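Side-chain contacts in cytochrome P450 (Novosphingobium aromaticivorans, PDB 3OFT), which carries an iron protoporphyrin IX group within the largely helical fold of the cytochrome P450 family: residues Ala96-Thr99 with Pro100-Gly104; Asn147-Leu150 with Thr151-Val155; Asp188-Trp191 with Pro192-Glu195; Val221-Ala224 with Arg225-Cys228; Met227-Asn230 with Leu231-Gly235. All blocks are in the same frame, centred on the assembly; numbering follows the deposited sequence.

Contact 1. Residues Ala96-Thr99 with Pro100-Gly104; sequences AFRT and PVMKG. With HEM (protoporphyrin IX containing Fe), chain D.
Arg98 and Met102 face each other one turn apart on helix 91-104, the C helix of the P450 fold, where Arg98 serves as a propionate anchor of the haem. The arginine leaves the helix with CG anti to the backbone N (chi1 -174°) and runs extended to NE, which carries the guanidinium out to the porphyrin rim. NH2 gives a hydrogen bond of 2.8 Å to the propionate oxygen O2D, with an N-H...O angle of 153°, and that carboxylate stands at the guanidinium edge, near its plane. The same NH2 also bonds to Arg344 O, so this nitrogen is gripped by two acceptors. Met102 lies across the flat group: its CG rests over one face, SD approaches Arg98 NE at 3.4 Å, and a bend at chi3 leaves CE 3.6 Å from Arg98 NH1. Thioether and propionate thus meet the guanidinium on different aspects, which should restrict its rotation. The backbone joins the same two residues, Met102 N to Arg98 O at 2.8 Å. Between them the helix is kinked, because Pro100 has no N-H to offer; its CD occupies that position instead, 3.1 Å from Ala96 O. Thr99 CB is pressed against Pro100 CD at 3.4 Å, while Thr99 OG1 turns back to Lys95 O. On the inner side, Val101 packs on Met227 and Phe97 on Glu223, both of helix 221-252, and the Phe97 ring makes an edge-to-face pair with Trp219.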
# COMPACT_ATOMS: atom_id res chain seq x y z
N ALA A 96 -20.81 1.87 -7.34
CA ALA A 96 -21.88 1.67 -6.34
C ALA A 96 -21.31 1.22 -4.99
O ALA A 96 -21.79 1.61 -3.96
CB ALA A 96 -22.92 0.71 -6.82
N PHE A 97 -20.27 0.40 -5.00
CA PHE A 97 -19.67 -0.07 -3.76
C PHE A 97 -18.62 0.87 -3.22
O PHE A 97 -18.49 1.01 -2.01
CB PHE A 97 -19.04 -1.46 -3.98
CG PHE A 97 -20.05 -2.56 -4.03
CD1 PHE A 97 -20.55 -3.12 -2.86
CD2 PHE A 97 -20.54 -3.00 -5.24
CE1 PHE A 97 -21.51 -4.15 -2.92
CE2 PHE A 97 -21.50 -4.02 -5.31
CZ PHE A 97 -21.97 -4.60 -4.16
N ARG A 98 -17.87 1.52 -4.11
CA ARG A 98 -16.86 2.50 -3.67
C ARG A 98 -17.53 3.66 -2.90
O ARG A 98 -17.00 4.13 -1.90
CB ARG A 98 -16.09 3.08 -4.85
CG ARG A 98 -14.94 4.01 -4.44
CD ARG A 98 -14.20 4.54 -5.67
NE ARG A 98 -13.38 5.69 -5.33
CZ ARG A 98 -12.08 5.67 -5.03
NH1 ARG A 98 -11.48 6.84 -4.77
NH2 ARG A 98 -11.36 4.54 -5.01
N THR A 99 -18.70 4.10 -3.38
CA THR A 99 -19.36 5.24 -2.76
C THR A 99 -19.51 5.16 -1.24
O THR A 99 -18.99 6.06 -0.56
CB THR A 99 -20.65 5.63 -3.52
OG1 THR A 99 -20.26 6.12 -4.82
CG2 THR A 99 -21.45 6.71 -2.76
N PRO A 100 -20.17 4.10 -0.69
CA PRO A 100 -20.24 4.05 0.78
C PRO A 100 -18.88 3.83 1.45
O PRO A 100 -18.68 4.30 2.56
CB PRO A 100 -21.17 2.86 1.07
CG PRO A 100 -21.14 2.02 -0.17
CD PRO A 100 -20.98 3.02 -1.30
N VAL A 101 -17.95 3.12 0.81
CA VAL A 101 -16.63 2.92 1.44
C VAL A 101 -15.89 4.26 1.59
O VAL A 101 -15.33 4.54 2.65
CB VAL A 101 -15.77 1.93 0.61
CG1 VAL A 101 -14.32 1.92 1.10
CG2 VAL A 101 -16.40 0.52 0.67
N MET A 102 -15.95 5.11 0.56
CA MET A 102 -15.25 6.42 0.57
C MET A 102 -15.89 7.31 1.61
O MET A 102 -15.19 8.07 2.28
CB MET A 102 -15.37 7.17 -0.75
CG MET A 102 -14.50 6.77 -1.87
SD MET A 102 -14.61 8.02 -3.19
CE MET A 102 -13.32 9.18 -2.70
N LYS A 103 -17.21 7.22 1.73
CA LYS A 103 -17.94 7.95 2.77
C LYS A 103 -17.41 7.59 4.15
O LYS A 103 -17.14 8.47 4.96
CB LYS A 103 -19.44 7.67 2.69
CG LYS A 103 -20.27 8.49 3.68
CD LYS A 103 -21.77 8.42 3.37
CE LYS A 103 -22.53 9.39 4.30
NZ LYS A 103 -23.95 9.58 3.88
N GLY A 104 -17.21 6.30 4.40
CA GLY A 104 -16.65 5.81 5.66
C GLY A 104 -15.30 6.40 5.99
O GLY A 104 -15.03 6.66 7.18
CHA HEM D . -6.59 1.15 -3.41
CHB HEM D . -2.02 2.22 -2.14
CHC HEM D . -3.42 2.61 2.47
CHD HEM D . -7.62 0.56 1.35
C1A HEM D . -5.25 1.48 -3.45
C2A HEM D . -4.48 1.64 -4.66
C3A HEM D . -3.23 1.93 -4.35
C4A HEM D . -3.13 1.94 -2.89
CMA HEM D . -2.09 2.13 -5.38
CAA HEM D . -5.05 1.53 -6.11
CBA HEM D . -5.10 0.07 -6.48
CGA HEM D . -5.54 -0.15 -7.92
O1A HEM D . -5.75 -1.34 -8.31
O2A HEM D . -5.69 0.82 -8.73
C1B HEM D . -1.98 2.44 -0.77
C2B HEM D . -0.84 2.90 -0.01
C3B HEM D . -1.26 3.01 1.27
C4B HEM D . -2.65 2.62 1.33
CMB HEM D . 0.54 3.20 -0.62
CAB HEM D . -0.51 3.41 2.55
CBB HEM D . 0.80 3.70 2.58
C1C HEM D . -4.67 2.11 2.63
C2C HEM D . -5.46 2.09 3.85
C3C HEM D . -6.63 1.47 3.52
C4C HEM D . -6.64 1.20 2.10
CMC HEM D . -4.98 2.62 5.24
CAC HEM D . -7.89 1.17 4.37
CBC HEM D . -7.83 0.91 5.67
C1D HEM D . -7.74 0.56 0.00
C2D HEM D . -8.92 0.08 -0.71
C3D HEM D . -8.61 0.31 -2.17
C4D HEM D . -7.28 0.86 -2.24
CMD HEM D . -10.25 -0.49 -0.08
CAD HEM D . -9.58 -0.04 -3.34
CBD HEM D . -10.19 1.30 -3.79
CGD HEM D . -11.00 0.99 -5.05
O1D HEM D . -10.82 -0.07 -5.69
O2D HEM D . -11.80 1.82 -5.48
NA HEM D . -4.39 1.70 -2.37
NB HEM D . -3.06 2.33 0.09
NC HEM D . -5.44 1.61 1.59
ND HEM D . -6.80 0.99 -0.93
FE HEM D . -4.95 1.73 -0.41
O HOH W 1 -4.29 -0.56 -0.20

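Contact 2. Residues Asn147-Leu150 with Thr151-Val155; sequences NIFL and TLIDV
Val155 and Leu150 close the C-terminal end of helix 144-152 in a Schellman motif, in which Asp154 takes up positive phi (55°). The backbone bonds that define the turn are Val155 N to Leu150 O, 3.1 Å, and Asp154 N to Thr151 O, 3.0 Å. Ahead of it the ordinary helical ladder continues, with Leu152 N on Ile148 O at 2.8 Å and Ile153 N on Phe149 O at 3.1 Å. Asn147 O receives Thr151 N and, from helix 160-171, Arg160 NH2; Asn147 OD1 is held by Arg164 NE.

The apolar contacts run along the same turns. Reversal of the chain brings Val155 back over Leu150, CG1 to CD1 at 3.9 Å, and both residues also lie against Arg160. Ile148 CG2 meets Leu152 CG in a looser pair on the side facing helices 107-128 and 348-365, where Leu152 comes within about 4 Å of the haem, nearest atoms. Phe149 instead points toward helix 179-199 and touches Leu190. Its ring is met by two branches of Ile153: CG2 stands over one face, and CD1, at the end of the CG1 arm (chi1 67°), reaches CE2 at 3.8 Å.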
# COMPACT_ATOMS: atom_id res chain seq x y z
N ASN A 147 -2.63 -2.62 15.04
CA ASN A 147 -3.12 -1.80 16.15
C ASN A 147 -4.04 -0.68 15.71
O ASN A 147 -5.07 -0.40 16.35
CB ASN A 147 -1.99 -1.21 17.02
CG ASN A 147 -1.23 -2.27 17.79
OD1 ASN A 147 -1.57 -3.45 17.73
ND2 ASN A 147 -0.16 -1.85 18.51
N ILE A 148 -3.67 -0.00 14.63
CA ILE A 148 -4.55 1.04 14.11
C ILE A 148 -5.89 0.45 13.65
O ILE A 148 -6.96 1.00 13.94
CB ILE A 148 -3.85 1.86 13.01
CG1 ILE A 148 -2.72 2.71 13.63
CG2 ILE A 148 -4.84 2.67 12.21
CD1 ILE A 148 -1.85 3.36 12.59
N PHE A 149 -5.85 -0.69 12.97
CA PHE A 149 -7.09 -1.31 12.48
C PHE A 149 -8.08 -1.52 13.60
O PHE A 149 -9.28 -1.23 13.46
CB PHE A 149 -6.79 -2.68 11.91
CG PHE A 149 -8.02 -3.42 11.47
CD1 PHE A 149 -8.67 -3.07 10.28
CD2 PHE A 149 -8.56 -4.43 12.27
CE1 PHE A 149 -9.82 -3.77 9.87
CE2 PHE A 149 -9.70 -5.14 11.86
CZ PHE A 149 -10.32 -4.80 10.66
N LEU A 150 -7.58 -2.07 14.71
CA LEU A 150 -8.43 -2.36 15.87
C LEU A 150 -9.06 -1.08 16.44
O LEU A 150 -10.22 -1.08 16.94
CB LEU A 150 -7.57 -3.02 16.96
CG LEU A 150 -7.47 -4.54 17.05
CD1 LEU A 150 -8.21 -5.31 15.97
CD2 LEU A 150 -6.07 -5.05 17.30
N THR A 151 -8.30 0.01 16.39
CA THR A 151 -8.83 1.35 16.70
C THR A 151 -9.90 1.82 15.71
O THR A 151 -10.97 2.30 16.14
CB THR A 151 -7.69 2.40 16.86
OG1 THR A 151 -6.79 1.92 17.86
CG2 THR A 151 -8.22 3.75 17.32
N LEU A 152 -9.65 1.65 14.41
CA LEU A 152 -10.63 2.09 13.38
C LEU A 152 -12.00 1.41 13.52
O LEU A 152 -13.03 2.05 13.30
CB LEU A 152 -10.14 1.84 11.95
CG LEU A 152 -8.80 2.37 11.40
CD1 LEU A 152 -8.49 1.84 9.97
CD2 LEU A 152 -8.70 3.88 11.47
N ILE A 153 -12.02 0.13 13.86
CA ILE A 153 -13.30 -0.57 14.05
C ILE A 153 -13.83 -0.52 15.49
O ILE A 153 -14.92 -1.03 15.79
CB ILE A 153 -13.26 -1.99 13.47
CG1 ILE A 153 -12.31 -2.90 14.24
CG2 ILE A 153 -12.89 -1.92 12.00
CD1 ILE A 153 -12.66 -4.34 14.02
N ASP A 154 -13.06 0.14 16.35
CA ASP A 154 -13.37 0.35 17.76
C ASP A 154 -13.67 -0.96 18.54
O ASP A 154 -14.73 -1.11 19.14
CB ASP A 154 -14.51 1.36 17.89
CG ASP A 154 -14.61 1.95 19.31
OD1 ASP A 154 -15.67 2.52 19.63
OD2 ASP A 154 -13.64 1.81 20.09
N VAL A 155 -12.71 -1.90 18.55
CA VAL A 155 -12.85 -3.14 19.36
C VAL A 155 -12.73 -2.80 20.85
O VAL A 155 -12.02 -1.86 21.19
CB VAL A 155 -11.79 -4.21 19.03
CG1 VAL A 155 -11.71 -4.46 17.52
CG2 VAL A 155 -10.42 -3.80 19.59

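Contact 3. Residues Asp188-Trp191 with Pro192-Glu195; sequences DYLW and PFIE
An edge-to-face aromatic pair, Phe193 against Tyr189, lies one turn apart on the buried side of helix 179-199, with a second cluster about Trp191 at the surface. The edge of Phe193 is directed at the face of Tyr189, ring centroids 5.5 Å apart and planes at 83°, and CE2 of the phenylalanine stands over that face toward the rim, 4.0 Å from Tyr189 CE1. Leu190 CD2 fits at the Phe193 edge, in the ring plane. Tyr189 OH is bonded to Leu163 O, which ties the tyrosine to helix 160-171.

Helix 179-199 is the G helix of the P450 fold, and it is kinked at Pro192 and Phe193. Pro192 lacks an N-H, and its CD takes the place of a donor 3.2 Å from Asp188 O. Regular bonding resumes with Ile194 N to Leu190 O, 3.2 Å, and Glu195 N to Trp191 O, 2.9 Å.

Trp191 CG is anti to the backbone N (chi1 -178°), which lays the indole along the following turn, toward the C-terminal end of the helix. Glu195 CB sits over one indole face, 3.6 Å from CE2, while Ile194 CG2 approaches CZ3 at 3.6 Å. Ile194 also packs on Ala224 and Cys228 of helix 221-252.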
# COMPACT_ATOMS: atom_id res chain seq x y z
N ASP A 188 -12.76 -15.32 9.14
CA ASP A 188 -13.09 -15.81 10.48
C ASP A 188 -12.68 -14.80 11.55
O ASP A 188 -13.40 -14.60 12.49
CB ASP A 188 -12.49 -17.19 10.78
CG ASP A 188 -13.19 -18.30 9.98
OD1 ASP A 188 -14.37 -18.09 9.59
OD2 ASP A 188 -12.57 -19.36 9.74
N TYR A 189 -11.52 -14.18 11.37
CA TYR A 189 -11.10 -13.07 12.23
C TYR A 189 -12.06 -11.86 12.22
O TYR A 189 -12.36 -11.28 13.28
CB TYR A 189 -9.76 -12.60 11.72
CG TYR A 189 -9.12 -11.51 12.51
CD1 TYR A 189 -8.90 -10.25 11.94
CD2 TYR A 189 -8.69 -11.73 13.81
CE1 TYR A 189 -8.26 -9.25 12.65
CE2 TYR A 189 -8.04 -10.73 14.54
CZ TYR A 189 -7.83 -9.49 13.94
OH TYR A 189 -7.19 -8.50 14.64
N LEU A 190 -12.49 -11.47 11.02
CA LEU A 190 -13.36 -10.33 10.83
C LEU A 190 -14.82 -10.62 11.20
O LEU A 190 -15.55 -9.70 11.59
CB LEU A 190 -13.31 -9.85 9.35
CG LEU A 190 -11.93 -9.25 8.95
CD1 LEU A 190 -11.90 -8.96 7.46
CD2 LEU A 190 -11.54 -7.97 9.79
N TRP A 191 -15.26 -11.86 11.02
CA TRP A 191 -16.69 -12.12 11.20
C TRP A 191 -17.31 -11.62 12.52
O TRP A 191 -18.38 -11.03 12.51
CB TRP A 191 -17.12 -13.59 10.89
CG TRP A 191 -18.64 -13.67 11.07
CD1 TRP A 191 -19.32 -14.32 12.09
CD2 TRP A 191 -19.63 -12.99 10.30
NE1 TRP A 191 -20.67 -14.09 11.95
CE2 TRP A 191 -20.88 -13.29 10.86
CE3 TRP A 191 -19.57 -12.17 9.15
CZ2 TRP A 191 -22.06 -12.80 10.33
CZ3 TRP A 191 -20.74 -11.70 8.63
CH2 TRP A 191 -21.98 -12.00 9.22
N PRO A 192 -16.64 -11.85 13.67
CA PRO A 192 -17.34 -11.36 14.88
C PRO A 192 -17.59 -9.84 14.87
O PRO A 192 -18.63 -9.37 15.36
CB PRO A 192 -16.42 -11.78 16.03
CG PRO A 192 -15.58 -12.90 15.49
CD PRO A 192 -15.43 -12.64 13.99
N PHE A 193 -16.64 -9.07 14.32
CA PHE A 193 -16.81 -7.61 14.23
C PHE A 193 -17.97 -7.20 13.33
O PHE A 193 -18.73 -6.28 13.67
CB PHE A 193 -15.55 -6.91 13.67
CG PHE A 193 -14.24 -7.40 14.25
CD1 PHE A 193 -14.08 -7.63 15.62
CD2 PHE A 193 -13.13 -7.60 13.40
CE1 PHE A 193 -12.85 -8.08 16.13
CE2 PHE A 193 -11.88 -8.00 13.91
CZ PHE A 193 -11.75 -8.26 15.28
N ILE A 194 -18.03 -7.80 12.13
CA ILE A 194 -19.06 -7.53 11.12
C ILE A 194 -20.43 -7.88 11.68
O ILE A 194 -21.37 -7.09 11.56
CB ILE A 194 -18.79 -8.36 9.81
CG1 ILE A 194 -17.42 -7.99 9.23
CG2 ILE A 194 -19.92 -8.17 8.77
CD1 ILE A 194 -16.89 -8.92 8.09
N GLU A 195 -20.53 -9.06 12.28
CA GLU A 195 -21.80 -9.54 12.81
C GLU A 195 -22.35 -8.51 13.79
O GLU A 195 -23.50 -8.12 13.70
CB GLU A 195 -21.60 -10.89 13.49
CG GLU A 195 -22.84 -11.47 14.14
CD GLU A 195 -22.51 -12.00 15.52
OE1 GLU A 195 -22.39 -11.17 16.47
OE2 GLU A 195 -22.35 -13.24 15.65

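Contact 4. Residues Val221-Ala224 with Arg225-Cys228; sequences VDEA and RRMC
Asp222 OD2 accepts a hydrogen bond of 2.6 Å from water 2, which itself accepts one of 2.8 Å from Arg226 NH1. The water thus joins opposite charges that stand too far apart for a direct salt bridge; the aliphatic part of the arginine is nearer, CD lying 3.4 Å from OD2. Arg226 NE is hydrogen-bonded to Gln83 O.

The other carboxylate oxygen serves Arg225. With Asp222 CG anti to the backbone N (chi1 -166°), OD1 comes to the guanidinium edge, where Arg225 NH1 meets it on the anti side at 3.0 Å. This salt bridge is single and bent, its N-H...O angle 145°, and the two flat groups are turned 53° from each other. One face of that guanidinium is covered by Val221 CG1, 3.8 Å from NH2.

These residues form the first turns of helix 221-252, the long central helix of the P450 fold. Glu223 OE1 accepts Thr220 N, just ahead of the helix, as the glutamate does in a capping box, and makes a salt bridge with Arg217. Backbone bonds carry the helix onward, among them Cys228 N to Ala224 O at 3.0 Å. Cys228 SG also lies 3.3 Å from this carbonyl oxygen, and both residues pack on Ile194.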
# COMPACT_ATOMS: atom_id res chain seq x y z
N VAL A 221 -24.59 -10.06 3.14
CA VAL A 221 -23.58 -10.52 4.06
C VAL A 221 -22.29 -10.85 3.28
O VAL A 221 -21.19 -10.57 3.76
CB VAL A 221 -24.02 -11.77 4.82
CG1 VAL A 221 -22.87 -12.21 5.73
CG2 VAL A 221 -25.24 -11.43 5.70
N ASP A 222 -22.42 -11.48 2.12
CA ASP A 222 -21.18 -11.81 1.39
C ASP A 222 -20.41 -10.56 0.90
O ASP A 222 -19.19 -10.57 0.88
CB ASP A 222 -21.40 -12.77 0.23
CG ASP A 222 -20.06 -13.36 -0.28
OD1 ASP A 222 -19.31 -13.99 0.52
OD2 ASP A 222 -19.77 -13.20 -1.48
N GLU A 223 -21.14 -9.52 0.49
CA GLU A 223 -20.50 -8.27 0.04
C GLU A 223 -19.78 -7.64 1.23
O GLU A 223 -18.67 -7.18 1.06
CB GLU A 223 -21.50 -7.29 -0.55
CG GLU A 223 -22.09 -7.73 -1.89
CD GLU A 223 -23.45 -7.07 -2.20
OE1 GLU A 223 -23.98 -6.32 -1.34
OE2 GLU A 223 -23.99 -7.37 -3.27
N ALA A 224 -20.40 -7.68 2.42
CA ALA A 224 -19.76 -7.20 3.64
C ALA A 224 -18.47 -7.98 3.88
O ALA A 224 -17.47 -7.39 4.21
CB ALA A 224 -20.72 -7.34 4.89
N ARG A 225 -18.51 -9.32 3.75
CA ARG A 225 -17.27 -10.11 3.94
C ARG A 225 -16.13 -9.62 3.02
O ARG A 225 -15.02 -9.46 3.48
CB ARG A 225 -17.45 -11.61 3.65
CG ARG A 225 -18.47 -12.37 4.54
CD ARG A 225 -18.36 -13.86 4.25
NE ARG A 225 -19.41 -14.62 4.93
CZ ARG A 225 -20.54 -15.02 4.36
NH1 ARG A 225 -20.77 -14.79 3.05
NH2 ARG A 225 -21.44 -15.67 5.10
N ARG A 226 -16.45 -9.47 1.74
CA ARG A 226 -15.49 -9.05 0.67
C ARG A 226 -14.97 -7.66 0.89
O ARG A 226 -13.78 -7.38 0.66
CB ARG A 226 -16.19 -9.09 -0.72
CG ARG A 226 -16.49 -10.57 -1.09
CD ARG A 226 -17.53 -10.69 -2.20
NE ARG A 226 -17.04 -10.10 -3.44
CZ ARG A 226 -17.81 -9.77 -4.47
NH1 ARG A 226 -19.12 -9.96 -4.41
NH2 ARG A 226 -17.25 -9.21 -5.56
N MET A 227 -15.86 -6.75 1.28
CA MET A 227 -15.43 -5.35 1.51
C MET A 227 -14.52 -5.22 2.75
O MET A 227 -13.47 -4.54 2.72
CB MET A 227 -16.65 -4.43 1.64
CG MET A 227 -16.35 -2.95 1.72
SD MET A 227 -16.03 -2.48 3.43
CE MET A 227 -17.60 -2.87 4.21
N CYS A 228 -14.94 -5.88 3.83
CA CYS A 228 -14.18 -5.87 5.07
C CYS A 228 -12.82 -6.50 4.93
O CYS A 228 -11.86 -5.97 5.51
CB CYS A 228 -14.98 -6.56 6.18
SG CYS A 228 -16.37 -5.50 6.72
O HOH W 2 -20.99 -11.67 -3.20

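Contact 5. Residues Met227-Asn230 with Leu231-Gly235; sequences MCRN and LLFGG. With HEM (protoporphyrin IX containing Fe), chain D.
Leu231 holds CG anti to its carbonyl carbon (chi1 -73°) and Met227 bends at chi2 and chi3, which sets Leu231 CD1 against the sulfur SD of Met227 at 3.5 Å. The other branch of the leucine, CD2, turns to the haem and lies near its CMD and CAC carbons. On another side of the helix, Arg229 has CG anti to the backbone N (chi1 -174°), a setting that places this methylene at the edge of the Phe233 ring, in its plane and 3.9 Å from CD2. Beyond that point the arginine departs from the phenylalanine: its guanidinium forms a salt bridge with Asp187 and bonds to Met82 O, so that helix 221-252 is tied to helix 179-199.

This part of the long central P450 helix passes over the haem face that carries the bound water. Asn230 OD1 lies 3.6 Å from the haem methyl CMD. Asn230 O receives Gly234 N in a short, bent bond of 2.7 Å, with an N-H...O angle of 142°, whereas the next one, Gly235 N to Leu231 O, is weak at 3.4 Å. The two glycines, which precede Thr238 as in the signature of this helix in the family, let the backbone itself approach the porphyrin: Gly235 CA is 3.5 Å from C2C. Gly234 O accepts a hydrogen bond of 2.6 Å from water 1 and another from Thr238 OG1. Water 1 stands 2.4 Å from the iron, making the Gly234 carbonyl a second-shell group that probably orients this iron ligand.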
# COMPACT_ATOMS: atom_id res chain seq x y z
N MET A 227 -15.86 -6.75 1.28
CA MET A 227 -15.43 -5.35 1.51
C MET A 227 -14.52 -5.22 2.75
O MET A 227 -13.47 -4.54 2.72
CB MET A 227 -16.65 -4.43 1.64
CG MET A 227 -16.35 -2.95 1.72
SD MET A 227 -16.03 -2.48 3.43
CE MET A 227 -17.60 -2.87 4.21
N CYS A 228 -14.94 -5.88 3.83
CA CYS A 228 -14.18 -5.87 5.07
C CYS A 228 -12.82 -6.50 4.93
O CYS A 228 -11.86 -5.97 5.51
CB CYS A 228 -14.98 -6.56 6.18
SG CYS A 228 -16.37 -5.50 6.72
N ARG A 229 -12.72 -7.61 4.16
CA ARG A 229 -11.43 -8.23 3.80
C ARG A 229 -10.52 -7.24 3.05
O ARG A 229 -9.29 -7.21 3.30
CB ARG A 229 -11.72 -9.47 2.89
CG ARG A 229 -10.61 -10.39 2.46
CD ARG A 229 -11.17 -11.39 1.38
NE ARG A 229 -12.34 -12.04 1.92
CZ ARG A 229 -13.41 -12.49 1.25
NH1 ARG A 229 -13.57 -12.44 -0.07
NH2 ARG A 229 -14.36 -13.03 1.96
N ASN A 230 -11.09 -6.51 2.08
CA ASN A 230 -10.35 -5.43 1.41
C ASN A 230 -9.83 -4.32 2.34
O ASN A 230 -8.68 -3.88 2.18
CB ASN A 230 -11.17 -4.87 0.26
CG ASN A 230 -10.35 -4.12 -0.77
OD1 ASN A 230 -9.14 -3.84 -0.63
ND2 ASN A 230 -11.00 -3.75 -1.81
N LEU A 231 -10.66 -3.85 3.27
CA LEU A 231 -10.23 -2.82 4.22
C LEU A 231 -9.10 -3.31 5.11
O LEU A 231 -8.10 -2.58 5.31
CB LEU A 231 -11.41 -2.32 5.05
CG LEU A 231 -12.38 -1.42 4.29
CD1 LEU A 231 -13.42 -1.04 5.34
CD2 LEU A 231 -11.71 -0.15 3.73
N LEU A 232 -9.20 -4.55 5.57
CA LEU A 232 -8.15 -5.11 6.41
C LEU A 232 -6.86 -5.24 5.62
O LEU A 232 -5.83 -4.69 6.04
CB LEU A 232 -8.52 -6.52 6.92
CG LEU A 232 -7.48 -7.21 7.81
CD1 LEU A 232 -7.28 -6.46 9.14
CD2 LEU A 232 -7.84 -8.66 8.09
N PHE A 233 -6.90 -5.97 4.51
CA PHE A 233 -5.67 -6.21 3.75
C PHE A 233 -5.11 -4.94 3.11
O PHE A 233 -3.88 -4.77 3.08
CB PHE A 233 -5.83 -7.30 2.72
CG PHE A 233 -5.80 -8.70 3.31
CD1 PHE A 233 -4.65 -9.21 3.91
CD2 PHE A 233 -6.93 -9.52 3.22
CE1 PHE A 233 -4.61 -10.51 4.45
CE2 PHE A 233 -6.92 -10.85 3.74
CZ PHE A 233 -5.76 -11.34 4.37
N GLY A 234 -5.99 -4.02 2.70
CA GLY A 234 -5.57 -2.82 1.97
C GLY A 234 -4.74 -1.85 2.82
O GLY A 234 -3.94 -1.09 2.29
N GLY A 235 -4.93 -1.90 4.14
CA GLY A 235 -4.26 -0.98 5.06
C GLY A 235 -3.13 -1.62 5.86
O GLY A 235 -2.48 -0.94 6.65
CHA HEM D . -6.59 1.15 -3.41
CHB HEM D . -2.02 2.22 -2.14
CHC HEM D . -3.42 2.61 2.47
CHD HEM D . -7.62 0.56 1.35
C1A HEM D . -5.25 1.48 -3.45
C2A HEM D . -4.48 1.64 -4.66
C3A HEM D . -3.23 1.93 -4.35
C4A HEM D . -3.13 1.94 -2.89
CMA HEM D . -2.09 2.13 -5.38
CAA HEM D . -5.05 1.53 -6.11
CBA HEM D . -5.10 0.07 -6.48
CGA HEM D . -5.54 -0.15 -7.92
O1A HEM D . -5.75 -1.34 -8.31
O2A HEM D . -5.69 0.82 -8.73
C1B HEM D . -1.98 2.44 -0.77
C2B HEM D . -0.84 2.90 -0.01
C3B HEM D . -1.26 3.01 1.27
C4B HEM D . -2.65 2.62 1.33
CMB HEM D . 0.54 3.20 -0.62
CAB HEM D . -0.51 3.41 2.55
CBB HEM D . 0.80 3.70 2.58
C1C HEM D . -4.67 2.11 2.63
C2C HEM D . -5.46 2.09 3.85
C3C HEM D . -6.63 1.47 3.52
C4C HEM D . -6.64 1.20 2.10
CMC HEM D . -4.98 2.62 5.24
CAC HEM D . -7.89 1.17 4.37
CBC HEM D . -7.83 0.91 5.67
C1D HEM D . -7.74 0.56 0.00
C2D HEM D . -8.92 0.08 -0.71
C3D HEM D . -8.61 0.31 -2.17
C4D HEM D . -7.28 0.86 -2.24
CMD HEM D . -10.25 -0.49 -0.08
CAD HEM D . -9.58 -0.04 -3.34
CBD HEM D . -10.19 1.30 -3.79
CGD HEM D . -11.00 0.99 -5.05
O1D HEM D . -10.82 -0.07 -5.69
O2D HEM D . -11.80 1.82 -5.48
NA HEM D . -4.39 1.70 -2.37
NB HEM D . -3.06 2.33 0.09
NC HEM D . -5.44 1.61 1.59
ND HEM D . -6.80 0.99 -0.93
FE HEM D . -4.95 1.73 -0.41
O HOH W 1 -4.29 -0.56 -0.20

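In the fold
The five contacts follow one another along the chain, on helices 91-104, 144-152, 179-199 and, for contacts 4 and 5, consecutive turns of helix 221-252 that share Met227 and Cys228. That long helix occupies the middle: contact 1 packs on it through Val101 and Phe97, contact 3 through Leu190 and Ile194, and contact 2 through Phe149 on Leu232. Contacts 2 and 3, with centres 13 Å apart, also touch directly, whereas contacts 1 and 3, 20 Å apart between centres, do not. Contacts 1 and 5 both reach the haem, one at a propionate and one over the porphyrin face, so helices 91-104 and 221-252 share the cofactor as well as their mutual packing.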